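Local coordinates for protein peptidoglycan glycosyltransferase (Atopobium parvulum, PDB 4OVD) that belongs to the penicillin-binding proteins, joining a dimerisation domain to a penicillin-binding transpeptidase domain in a single chain, at residues 512-517 and 541-546. Residues are numbered along the deposited sequence; the frame is centred on the assembly and turned at random.
Sequences ASFCGI and SAAVVF
Phe514 drives one edge of its ring into a face of Phe546, an edge-to-face pair with centroids 4.7 Å apart and planes at 71°. The CD2-CE2 side does the touching: Phe514 CE2 stands over the centre of the Phe546 ring, 3.4 Å above its plane, while Phe546 CD2 meets the edge of Phe514, 3.4 Å from Phe514 CD2. At the rim of the Phe546 ring, in its plane, sits Gly516 O. Phe546 CE2 comes within 3.4 Å of Gly516 CA, where the lack of a side chain lets the ring settle directly on the strand backbone.

Both phenylalanines hold CG anti to the backbone N (chi1 -177° for Phe514, 168° for Phe546); Phe514 thereby leans its ring forward along the strand, and Phe546 carries its ring off the helix to meet it. The other flank of Phe514 runs past the first turn of the helix, with Phe514 CD1 4.1 Å from Ala543 CB. One residue back, the methyl of Ala542, CB, rests on the strand backbone, 3.6 Å from Ala512 O. The small residues Ala542 and Gly516 are consistent with the close approach of the two short axes, 7.3 Å. Ala512 CB, on the strand, lies 3.7 Å from the OG of Ser541, the residue just before the helix, whose hydroxyl hydrogen-bonds to Leu537 O. No hydrogen bond links the two segments; they meet by van der Waals contact, mostly of apolar side chains, with the backbone oxygens of Ala512 and Gly516 also touched.

Alternation along the strand sends Ser513, Cys515 and Ile517 to the opposite side, against helix 418-429, while Ala512 and Phe514 face helix 542-556. This strand, 510-518, lies between 525-532 and 487-495 in the antiparallel five-stranded sheet of the transpeptidase domain, sandwiched between helices as in other penicillin-binding proteins, and helix 225-242 packs beside 542-556 through Val545.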
loop_
_atom_site.group_PDB
_atom_site.type_symbol
_atom_site.label_atom_id
_atom_site.label_comp_id
_atom_site.label_asym_id
_atom_site.label_seq_id
_atom_site.Cartn_x
_atom_site.Cartn_y
_atom_site.Cartn_z
ATOM N N ALA A 512 0.386 -10.100 -8.824
ATOM C CA ALA A 512 1.493 -9.421 -9.497
ATOM C C ALA A 512 1.483 -8.012 -8.989
ATOM O O ALA A 512 0.519 -7.291 -9.236
ATOM C CB ALA A 512 1.295 -9.419 -11.009
ATOM N N SER A 513 2.620 -7.580 -8.462
ATOM C CA SER A 513 2.754 -6.260 -7.836
ATOM C C SER A 513 3.952 -5.509 -8.296
ATOM O O SER A 513 4.922 -6.104 -8.739
ATOM C CB SER A 513 3.033 -6.472 -6.361
ATOM O OG SER A 513 1.899 -7.089 -5.794
ATOM N N PHE A 514 3.840 -4.200 -8.270
ATOM C CA PHE A 514 4.958 -3.381 -8.499
ATOM C C PHE A 514 4.853 -2.185 -7.525
ATOM O O PHE A 514 3.798 -1.571 -7.451
ATOM C CB PHE A 514 5.052 -2.838 -9.922
ATOM C CG PHE A 514 6.293 -2.034 -10.129
ATOM C CD1 PHE A 514 7.466 -2.662 -10.354
ATOM C CD2 PHE A 514 6.290 -0.666 -10.016
ATOM C CE1 PHE A 514 8.641 -1.899 -10.540
ATOM C CE2 PHE A 514 7.447 0.119 -10.214
ATOM C CZ PHE A 514 8.599 -0.520 -10.477
ATOM N N CYS A 515 5.949 -1.846 -6.847
ATOM C CA CYS A 515 5.953 -0.683 -5.979
ATOM C C CYS A 515 7.150 0.156 -6.424
ATOM O O CYS A 515 8.278 -0.365 -6.451
ATOM C CB CYS A 515 6.098 -1.042 -4.505
ATOM S SG CYS A 515 5.722 0.440 -3.453
ATOM N N GLY A 516 6.916 1.411 -6.794
ATOM C CA GLY A 516 7.999 2.300 -7.272
ATOM C C GLY A 516 7.958 3.710 -6.730
ATOM O O GLY A 516 6.920 4.203 -6.354
ATOM N N ILE A 517 9.116 4.343 -6.700
ATOM C CA ILE A 517 9.305 5.660 -6.158
ATOM C C ILE A 517 9.793 6.479 -7.336
ATOM O O ILE A 517 10.746 6.087 -8.008
ATOM C CB ILE A 517 10.403 5.596 -5.070
ATOM C CG1 ILE A 517 10.002 4.617 -3.966
ATOM C CG2 ILE A 517 10.652 6.972 -4.481
ATOM C CD1 ILE A 517 11.116 4.050 -3.082
ATOM N N SER A 541 3.085 -6.736 -16.334
ATOM C CA SER A 541 1.753 -6.281 -16.029
ATOM C C SER A 541 1.732 -5.159 -15.046
ATOM O O SER A 541 1.580 -4.025 -15.415
ATOM C CB SER A 541 0.882 -7.456 -15.596
ATOM O OG SER A 541 1.386 -8.060 -14.446
ATOM N N ALA A 542 1.966 -5.446 -13.783
ATOM C CA ALA A 542 1.891 -4.413 -12.838
ATOM C C ALA A 542 2.898 -3.309 -13.117
ATOM O O ALA A 542 2.619 -2.124 -12.856
ATOM C CB ALA A 542 2.126 -5.007 -11.473
ATOM N N ALA A 543 4.080 -3.668 -13.582
ATOM C CA ALA A 543 5.104 -2.669 -13.886
ATOM C C ALA A 543 4.637 -1.781 -15.036
ATOM O O ALA A 543 4.919 -0.596 -15.050
ATOM C CB ALA A 543 6.416 -3.338 -14.253
ATOM N N VAL A 544 3.918 -2.349 -15.991
ATOM C CA VAL A 544 3.408 -1.585 -17.155
ATOM C C VAL A 544 2.349 -0.584 -16.725
ATOM O O VAL A 544 2.366 0.588 -17.138
ATOM C CB VAL A 544 2.850 -2.522 -18.240
ATOM C CG1 VAL A 544 2.151 -1.749 -19.350
ATOM C CG2 VAL A 544 3.952 -3.365 -18.835
ATOM N N VAL A 545 1.452 -1.022 -15.838
ATOM C CA VAL A 545 0.431 -0.158 -15.320
ATOM C C VAL A 545 1.080 0.973 -14.540
ATOM O O VAL A 545 0.681 2.120 -14.660
ATOM C CB VAL A 545 -0.547 -0.939 -14.396
ATOM C CG1 VAL A 545 -1.536 -0.006 -13.747
ATOM C CG2 VAL A 545 -1.263 -2.037 -15.164
ATOM N N PHE A 546 2.081 0.672 -13.749
ATOM C CA PHE A 546 2.776 1.726 -12.980
ATOM C C PHE A 546 3.345 2.828 -13.887
ATOM O O PHE A 546 3.232 4.035 -13.569
ATOM C CB PHE A 546 3.915 1.123 -12.156
ATOM C CG PHE A 546 4.863 2.150 -11.549
ATOM C CD1 PHE A 546 5.805 2.779 -12.330
ATOM C CD2 PHE A 546 4.843 2.436 -10.175
ATOM C CE1 PHE A 546 6.687 3.693 -11.783
ATOM C CE2 PHE A 546 5.741 3.332 -9.612
ATOM C CZ PHE A 546 6.677 3.956 -10.411
#